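Local coordinates for Obg-like ATPase 1 (Schizosaccharomyces pombe, PDB 1NI3), which hydrolyses ATP, and GTP less efficiently, with magnesium as cofactor, and negatively regulates the G2/M transition of the cell cycle, at residues A[40-45]-A[272-277]; A[72-75]-A[81-84]; A[182-187]-A[209-214]. All blocks are in the same frame, centred on the assembly; numbering follows the deposited sequence.

Contact 1. Residues A[40-45]-A[272-277]; sequences ITKSVL and RLTNFT
Ser43 and Thr274 bring the two backbones together, their CA atoms 5.0 Å apart, where the end of helix 33-42 faces the type I turn of residues 273-276. Ser43 is the first residue to leave helical geometry at its helix end, and the turn from Leu273 to Phe276 is closed by Phe276 N donating to Leu273 O. Thr274 carries the contact. Its CB bond points at the other segment, and its methyl does the touching: CG2 lies 3.8 Å from Ser43 N and 4.0 Å from Ser43 CB. The CB of Thr274 also comes within 4.1 Å of Lys42 O, so the threonine rests against the last helical peptide as well as the serine. With chi1 at 65°, Thr274 OG1 sits between its own backbone N and carbonyl carbon and hydrogen-bonds to Glu271 O, one turn back, while CG2 is left to face Ser43. Lys42 starts out toward Thr274, its CG 4.2 Å from Thr274 OG1, but its amino end leads away. Ser43 OG turns to its own helix end and bonds to Ile40 O at 2.9 Å, in the carbonyl plane and on a lone pair, and Ser43 N gives the same oxygen a second bond. The buried serine also packs on Leu294 of helix 294-304. The contact thus joins the helix that follows the P-loop of the OBG-type G domain to a turn far along the chain, before helix 278-287. No hydrogen bond crosses it: both hydroxyls are engaged by carbonyls of their own segment or the residues beside it, so what meets is a methyl group against backbone and CB, a small van der Waals contact without polar pairing.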
loop_
_atom_site.group_PDB
_atom_site.type_symbol
_atom_site.label_atom_id
_atom_site.label_comp_id
_atom_site.label_asym_id
_atom_site.label_seq_id
_atom_site.Cartn_x
_atom_site.Cartn_y
_atom_site.Cartn_z
ATOM N N ILE A 40 -14.303 5.656 -2.303
ATOM C CA ILE A 40 -13.827 4.590 -1.448
ATOM C C ILE A 40 -14.626 4.622 -0.151
ATOM O O ILE A 40 -15.255 3.643 0.230
ATOM C CB ILE A 40 -12.339 4.776 -1.129
ATOM C CG1 ILE A 40 -11.512 4.644 -2.395
ATOM C CG2 ILE A 40 -11.907 3.756 -0.121
ATOM C CD1 ILE A 40 -10.048 4.914 -2.162
ATOM N N THR A 41 -14.585 5.761 0.522
ATOM C CA THR A 41 -15.288 5.960 1.783
ATOM C C THR A 41 -16.774 5.617 1.675
ATOM O O THR A 41 -17.414 5.263 2.666
ATOM C CB THR A 41 -15.192 7.420 2.215
ATOM O OG1 THR A 41 -15.835 8.251 1.237
ATOM C CG2 THR A 41 -13.729 7.842 2.315
ATOM N N LYS A 42 -17.318 5.730 0.467
ATOM C CA LYS A 42 -18.740 5.471 0.210
ATOM C C LYS A 42 -19.142 4.038 -0.162
ATOM O O LYS A 42 -20.295 3.665 0.018
ATOM C CB LYS A 42 -19.226 6.432 -0.883
ATOM C CG LYS A 42 -20.651 6.955 -0.676
ATOM C CD LYS A 42 -20.749 7.898 0.536
ATOM C CE LYS A 42 -22.157 8.505 0.703
ATOM N NZ LYS A 42 -22.318 9.389 1.912
ATOM N N SER A 43 -18.209 3.248 -0.688
ATOM C CA SER A 43 -18.509 1.877 -1.087
ATOM C C SER A 43 -18.679 0.983 0.127
ATOM O O SER A 43 -18.606 1.445 1.265
ATOM C CB SER A 43 -17.379 1.314 -1.923
ATOM O OG SER A 43 -16.185 1.335 -1.173
ATOM N N VAL A 44 -18.890 -0.305 -0.125
ATOM C CA VAL A 44 -19.053 -1.281 0.941
ATOM C C VAL A 44 -17.721 -1.550 1.614
ATOM O O VAL A 44 -17.674 -1.887 2.789
ATOM C CB VAL A 44 -19.579 -2.619 0.391
ATOM C CG1 VAL A 44 -21.004 -2.464 -0.093
ATOM C CG2 VAL A 44 -18.687 -3.096 -0.752
ATOM N N LEU A 45 -16.640 -1.396 0.858
ATOM C CA LEU A 45 -15.316 -1.653 1.390
ATOM C C LEU A 45 -14.765 -0.539 2.256
ATOM O O LEU A 45 -14.036 -0.796 3.209
ATOM C CB LEU A 45 -14.335 -1.931 0.255
ATOM C CG LEU A 45 -14.557 -3.209 -0.551
ATOM C CD1 LEU A 45 -13.621 -3.191 -1.744
ATOM C CD2 LEU A 45 -14.309 -4.442 0.310
ATOM N N ARG A 272 -20.481 5.891 -9.171
ATOM C CA ARG A 272 -21.850 5.487 -9.503
ATOM C C ARG A 272 -22.218 4.116 -8.955
ATOM O O ARG A 272 -23.366 3.878 -8.596
ATOM C CB ARG A 272 -22.113 5.507 -11.027
ATOM C CG ARG A 272 -23.607 5.409 -11.345
ATOM C CD ARG A 272 -23.974 5.648 -12.820
ATOM N NE ARG A 272 -24.103 4.409 -13.580
ATOM C CZ ARG A 272 -23.076 3.729 -14.061
ATOM N NH1 ARG A 272 -21.857 4.187 -13.859
ATOM N NH2 ARG A 272 -23.264 2.595 -14.724
ATOM N N LEU A 273 -21.243 3.219 -8.867
ATOM C CA LEU A 273 -21.522 1.880 -8.374
ATOM C C LEU A 273 -21.917 1.848 -6.897
ATOM O O LEU A 273 -22.678 0.982 -6.464
ATOM C CB LEU A 273 -20.322 0.965 -8.641
ATOM C CG LEU A 273 -20.608 -0.435 -9.206
ATOM C CD1 LEU A 273 -21.627 -0.390 -10.348
ATOM C CD2 LEU A 273 -19.296 -1.008 -9.698
ATOM N N THR A 274 -21.420 2.807 -6.131
ATOM C CA THR A 274 -21.737 2.857 -4.711
ATOM C C THR A 274 -23.224 3.094 -4.508
ATOM O O THR A 274 -23.722 2.971 -3.398
ATOM C CB THR A 274 -20.957 3.984 -3.978
ATOM O OG1 THR A 274 -21.369 5.265 -4.477
ATOM C CG2 THR A 274 -19.456 3.828 -4.210
ATOM N N ASN A 275 -23.942 3.437 -5.572
ATOM C CA ASN A 275 -25.382 3.691 -5.433
ATOM C C ASN A 275 -26.147 2.396 -5.531
ATOM O O ASN A 275 -27.371 2.364 -5.436
ATOM C CB ASN A 275 -25.878 4.637 -6.523
ATOM C CG ASN A 275 -25.165 5.956 -6.499
ATOM O OD1 ASN A 275 -25.177 6.652 -5.490
ATOM N ND2 ASN A 275 -24.536 6.314 -7.610
ATOM N N PHE A 276 -25.414 1.320 -5.741
ATOM C CA PHE A 276 -26.045 0.031 -5.863
ATOM C C PHE A 276 -25.707 -0.843 -4.682
ATOM O O PHE A 276 -24.652 -0.704 -4.061
ATOM C CB PHE A 276 -25.597 -0.630 -7.155
ATOM C CG PHE A 276 -26.195 -0.015 -8.381
ATOM C CD1 PHE A 276 -25.464 0.072 -9.560
ATOM C CD2 PHE A 276 -27.506 0.445 -8.368
ATOM C CE1 PHE A 276 -26.025 0.588 -10.722
ATOM C CE2 PHE A 276 -28.082 0.963 -9.521
ATOM C CZ PHE A 276 -27.328 1.039 -10.706
ATOM N N THR A 277 -26.630 -1.739 -4.367
ATOM C CA THR A 277 -26.444 -2.662 -3.274
ATOM C C THR A 277 -25.451 -3.693 -3.781
ATOM O O THR A 277 -25.290 -3.865 -4.991
ATOM C CB THR A 277 -27.766 -3.337 -2.915
ATOM O OG1 THR A 277 -28.217 -4.115 -4.028
ATOM C CG2 THR A 277 -28.822 -2.288 -2.594
#

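Contact 2. Residues A[72-75]-A[81-84]; sequences WLCE and SRVP
Arg82 reaches from strand 81-90 to helix 68-77 and meets first Cys74, then Glu75. Its CB already lies 3.6 Å from Cys74 SG. CG stands just as near the sulfur, and CD comes closest, 3.4 Å from Cys74 SG, so the aliphatic part of the arginine runs alongside the thiol. The chain stays extended from CG to NE, which carries the guanidinium past the sulfur to the next carbon of the cysteine: NE is 3.9 Å from Cys74 CB, and CB sits over one face of the flat group, 3.5 Å above its plane and offset toward the rim. This is a helix packed by way of a short connection against the strand that follows it, in the P-loop GTPase part of the protein; strand 81-90 lies parallel to strand 22-27, which leads into the P-loop, and also to strand 317-324, to which Ser81 and Val83 bond through their backbones. Phe70, one turn before Cys74, also touches the arginine. At the tip, NH1 donates to Glu75 OE2 over 3.0 Å in a salt bridge. The bond is bent, with an angle of 139° at the hydrogen; the carboxylate oxygen is met nearly along its C-O axis and lies 26° out of the guanidinium plane. Glu75 leaves its helix pointing away from the strand, and a bend at chi2 (-39°) returns its carboxylate to Arg82. The other oxygen, Glu75 OE1, forms a second salt bridge with Lys78, while Arg82 NH2 lies 3.4 Å from Glu75 OE2.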
loop_
_atom_site.group_PDB
_atom_site.type_symbol
_atom_site.label_atom_id
_atom_site.label_comp_id
_atom_site.label_asym_id
_atom_site.label_seq_id
_atom_site.Cartn_x
_atom_site.Cartn_y
_atom_site.Cartn_z
ATOM N N TRP A 72 -15.072 -17.358 3.185
ATOM C CA TRP A 72 -15.353 -18.765 3.491
ATOM C C TRP A 72 -15.409 -19.011 4.991
ATOM O O TRP A 72 -16.383 -19.549 5.519
ATOM C CB TRP A 72 -14.268 -19.675 2.887
ATOM C CG TRP A 72 -14.518 -21.157 3.143
ATOM C CD1 TRP A 72 -15.317 -22.000 2.414
ATOM C CD2 TRP A 72 -14.047 -21.929 4.256
ATOM N NE1 TRP A 72 -15.361 -23.231 3.002
ATOM C CE2 TRP A 72 -14.579 -23.219 4.134
ATOM C CE3 TRP A 72 -13.189 -21.654 5.336
ATOM C CZ2 TRP A 72 -14.342 -24.228 5.058
ATOM C CZ3 TRP A 72 -12.943 -22.658 6.260
ATOM C CH2 TRP A 72 -13.509 -23.940 6.105
ATOM N N LEU A 73 -14.337 -18.621 5.667
ATOM C CA LEU A 73 -14.253 -18.788 7.099
ATOM C C LEU A 73 -15.480 -18.195 7.756
ATOM O O LEU A 73 -16.043 -18.785 8.667
ATOM C CB LEU A 73 -12.970 -18.147 7.643
ATOM C CG LEU A 73 -11.653 -18.882 7.362
ATOM C CD1 LEU A 73 -10.490 -18.018 7.813
ATOM C CD2 LEU A 73 -11.638 -20.217 8.096
ATOM N N CYS A 74 -15.913 -17.032 7.300
ATOM C CA CYS A 74 -17.104 -16.440 7.893
ATOM C C CYS A 74 -18.296 -17.365 7.690
ATOM O O CYS A 74 -19.037 -17.648 8.631
ATOM C CB CYS A 74 -17.402 -15.072 7.278
ATOM S SG CYS A 74 -16.538 -13.706 8.064
ATOM N N GLU A 75 -18.466 -17.850 6.463
ATOM C CA GLU A 75 -19.581 -18.739 6.142
ATOM C C GLU A 75 -19.533 -20.053 6.895
ATOM O O GLU A 75 -20.568 -20.602 7.267
ATOM C CB GLU A 75 -19.636 -19.018 4.638
ATOM C CG GLU A 75 -20.056 -17.796 3.835
ATOM C CD GLU A 75 -21.155 -16.999 4.534
ATOM O OE1 GLU A 75 -22.255 -17.560 4.749
ATOM O OE2 GLU A 75 -20.915 -15.815 4.874
ATOM N N SER A 81 -19.936 -11.867 14.949
ATOM C CA SER A 81 -19.112 -10.766 14.498
ATOM C C SER A 81 -18.083 -11.158 13.454
ATOM O O SER A 81 -17.430 -12.195 13.577
ATOM C CB SER A 81 -18.406 -10.157 15.708
ATOM O OG SER A 81 -17.265 -9.410 15.320
ATOM N N ARG A 82 -17.930 -10.319 12.434
ATOM C CA ARG A 82 -16.957 -10.581 11.380
ATOM C C ARG A 82 -16.146 -9.317 11.193
ATOM O O ARG A 82 -16.689 -8.275 10.831
ATOM C CB ARG A 82 -17.656 -10.904 10.064
ATOM C CG ARG A 82 -18.804 -11.870 10.201
ATOM C CD ARG A 82 -19.444 -12.118 8.850
ATOM N NE ARG A 82 -20.425 -13.195 8.915
ATOM C CZ ARG A 82 -20.937 -13.802 7.848
ATOM N NH1 ARG A 82 -20.566 -13.444 6.623
ATOM N NH2 ARG A 82 -21.824 -14.773 8.000
ATOM N N VAL A 83 -14.849 -9.398 11.452
ATOM C CA VAL A 83 -13.987 -8.245 11.284
ATOM C C VAL A 83 -12.915 -8.537 10.245
ATOM O O VAL A 83 -12.004 -9.339 10.471
ATOM C CB VAL A 83 -13.304 -7.852 12.603
ATOM C CG1 VAL A 83 -12.511 -6.568 12.401
ATOM C CG2 VAL A 83 -14.348 -7.682 13.692
ATOM N N PRO A 84 -13.021 -7.892 9.080
ATOM C CA PRO A 84 -12.074 -8.058 7.981
ATOM C C PRO A 84 -10.787 -7.319 8.265
ATOM O O PRO A 84 -10.672 -6.617 9.261
ATOM C CB PRO A 84 -12.819 -7.453 6.801
ATOM C CG PRO A 84 -13.555 -6.328 7.442
ATOM C CD PRO A 84 -14.119 -6.994 8.677
#

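Contact 3. Residues A[182-187]-A[209-214]; sequences KKEEQA and SNREVE
Arg211 meets Glu184 of helix 179-199 from the first turn of helix 210-217, which opens with a capping box. Ser209 is its N-cap: the hydroxyl OG accepts from Glu212 N, and in return Ser209 N donates to Glu212 OE2, 2.8 Å away, meeting that oxygen from above the carboxylate plane. Arg211, between the two residues of the box, leaves the helix toward the other segment. Its CG is anti to the backbone N (chi1 173°) and the chain bends at chi2, bringing the guanidinium beside the carboxylate of Glu184, whose own chain is also bent at chi2. Glu184 OE2 lies at the guanidinium edge, 3.6 Å from Arg211 NH2, in a long salt bridge without a hydrogen bond, the two flat groups turned 36° apart. Glu184 OE1 lies farther back along the arginine, 3.9 Å from Arg211 CG. Glu212, besides its box, is tied through OE1 to Lys191 of helix 179-199, a second ionic link between the two helices. Glu214 completes a three-residue network on the surface, so that the arginine is probably balanced by two carboxylates: Arg211 NH1 donates to Glu214 OE1 at 2.7 Å, reaching it on the anti side, 29° out of the carboxylate plane.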
loop_
_atom_site.group_PDB
_atom_site.type_symbol
_atom_site.label_atom_id
_atom_site.label_comp_id
_atom_site.label_asym_id
_atom_site.label_seq_id
_atom_site.Cartn_x
_atom_site.Cartn_y
_atom_site.Cartn_z
ATOM N N LYS A 182 31.558 4.709 10.130
ATOM C CA LYS A 182 30.677 5.724 9.582
ATOM C C LYS A 182 31.057 6.102 8.152
ATOM O O LYS A 182 30.208 6.554 7.385
ATOM C CB LYS A 182 30.690 6.962 10.480
ATOM C CG LYS A 182 30.347 6.658 11.934
ATOM C CD LYS A 182 30.275 7.928 12.764
ATOM C CE LYS A 182 30.138 7.621 14.244
ATOM N NZ LYS A 182 30.092 8.873 15.044
ATOM N N LYS A 183 32.323 5.913 7.790
ATOM C CA LYS A 183 32.776 6.240 6.438
ATOM C C LYS A 183 32.096 5.346 5.400
ATOM O O LYS A 183 31.654 5.820 4.353
ATOM C CB LYS A 183 34.297 6.086 6.319
ATOM C CG LYS A 183 35.106 7.045 7.177
ATOM C CD LYS A 183 36.601 6.828 6.971
ATOM C CE LYS A 183 37.449 7.543 8.023
ATOM N NZ LYS A 183 37.247 9.024 8.046
ATOM N N GLU A 184 32.025 4.050 5.693
ATOM C CA GLU A 184 31.386 3.091 4.794
ATOM C C GLU A 184 29.975 3.601 4.498
ATOM O O GLU A 184 29.478 3.468 3.383
ATOM C CB GLU A 184 31.313 1.708 5.459
ATOM C CG GLU A 184 30.628 0.618 4.618
ATOM C CD GLU A 184 29.463 -0.065 5.339
ATOM O OE1 GLU A 184 28.916 -1.057 4.803
ATOM O OE2 GLU A 184 29.086 0.400 6.436
ATOM N N GLU A 185 29.347 4.195 5.510
ATOM C CA GLU A 185 27.996 4.730 5.385
ATOM C C GLU A 185 27.978 5.899 4.409
ATOM O O GLU A 185 27.064 6.041 3.594
ATOM C CB GLU A 185 27.494 5.211 6.747
ATOM C CG GLU A 185 25.978 5.350 6.823
ATOM C CD GLU A 185 25.503 6.088 8.060
ATOM O OE1 GLU A 185 26.067 5.846 9.147
ATOM O OE2 GLU A 185 24.551 6.894 7.951
ATOM N N GLN A 186 28.999 6.742 4.509
ATOM C CA GLN A 186 29.122 7.908 3.649
ATOM C C GLN A 186 29.340 7.468 2.206
ATOM O O GLN A 186 28.830 8.088 1.277
ATOM C CB GLN A 186 30.288 8.785 4.127
ATOM C CG GLN A 186 30.428 10.109 3.388
ATOM C CD GLN A 186 31.104 11.186 4.227
ATOM O OE1 GLN A 186 31.367 12.287 3.747
ATOM N NE2 GLN A 186 31.366 10.878 5.494
ATOM N N ALA A 187 30.090 6.389 2.018
ATOM C CA ALA A 187 30.347 5.893 0.674
ATOM C C ALA A 187 29.031 5.420 0.048
ATOM O O ALA A 187 28.814 5.571 -1.160
ATOM C CB ALA A 187 31.340 4.752 0.717
ATOM N N SER A 209 22.083 -3.794 -1.580
ATOM C CA SER A 209 22.328 -4.956 -0.743
ATOM C C SER A 209 21.513 -4.776 0.537
ATOM O O SER A 209 20.996 -3.686 0.800
ATOM C CB SER A 209 23.800 -5.039 -0.377
ATOM O OG SER A 209 24.154 -3.958 0.451
ATOM N N ASN A 210 21.406 -5.829 1.342
ATOM C CA ASN A 210 20.643 -5.736 2.578
ATOM C C ASN A 210 21.132 -4.577 3.451
ATOM O O ASN A 210 20.325 -3.829 4.014
ATOM C CB ASN A 210 20.703 -7.067 3.335
ATOM C CG ASN A 210 19.833 -8.133 2.694
ATOM O OD1 ASN A 210 19.607 -9.207 3.261
ATOM N ND2 ASN A 210 19.336 -7.836 1.502
ATOM N N ARG A 211 22.446 -4.413 3.544
ATOM C CA ARG A 211 23.025 -3.327 4.324
ATOM C C ARG A 211 22.605 -1.977 3.763
ATOM O O ARG A 211 22.194 -1.090 4.503
ATOM C CB ARG A 211 24.548 -3.430 4.292
ATOM C CG ARG A 211 25.260 -2.262 4.934
ATOM C CD ARG A 211 24.934 -2.185 6.407
ATOM N NE ARG A 211 25.757 -1.183 7.065
ATOM C CZ ARG A 211 25.281 -0.237 7.862
ATOM N NH1 ARG A 211 23.977 -0.163 8.101
ATOM N NH2 ARG A 211 26.110 0.641 8.412
ATOM N N GLU A 212 22.732 -1.829 2.450
ATOM C CA GLU A 212 22.382 -0.588 1.773
ATOM C C GLU A 212 20.906 -0.280 1.934
ATOM O O GLU A 212 20.512 0.874 2.119
ATOM C CB GLU A 212 22.731 -0.692 0.297
ATOM C CG GLU A 212 24.211 -0.845 0.079
ATOM C CD GLU A 212 24.564 -1.115 -1.359
ATOM O OE1 GLU A 212 25.733 -0.905 -1.734
ATOM O OE2 GLU A 212 23.675 -1.536 -2.125
ATOM N N VAL A 213 20.081 -1.316 1.864
ATOM C CA VAL A 213 18.648 -1.129 2.028
ATOM C C VAL A 213 18.404 -0.604 3.435
ATOM O O VAL A 213 17.602 0.306 3.654
ATOM C CB VAL A 213 17.892 -2.459 1.825
ATOM C CG1 VAL A 213 16.496 -2.363 2.427
ATOM C CG2 VAL A 213 17.794 -2.778 0.344
ATOM N N GLU A 214 19.124 -1.188 4.382
ATOM C CA GLU A 214 19.020 -0.802 5.776
ATOM C C GLU A 214 19.313 0.681 5.950
ATOM O O GLU A 214 18.531 1.425 6.546
ATOM C CB GLU A 214 20.011 -1.626 6.580
ATOM C CG GLU A 214 19.935 -1.434 8.055
ATOM C CD GLU A 214 20.932 -2.288 8.764
ATOM O OE1 GLU A 214 22.133 -2.153 8.445
ATOM O OE2 GLU A 214 20.514 -3.107 9.613
#

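All three contacts fall within the OBG-type G range. Contact 1 spans 226 intervening residues, and contacts 2 and 3 both close within that interval, in that order along the chain. Contacts 1 and 2 are neighbours, their centres 20 Å apart and nearest atoms about 7 Å apart; strand 60-65, touched by residues of 40-45, pairs with strand 81-90, so contact 1 lies beside the mixed sheet and contact 2 includes one of its strands. Contact 3 stands across the chain's centre, its centre 47 Å from contact 1 and 45 Å from contact 2. Contact 1 lies on the helix carrying the predicted ATP-binding residues Lys33 to Thr35; contacts 2 and 3 lie away from the annotated sites.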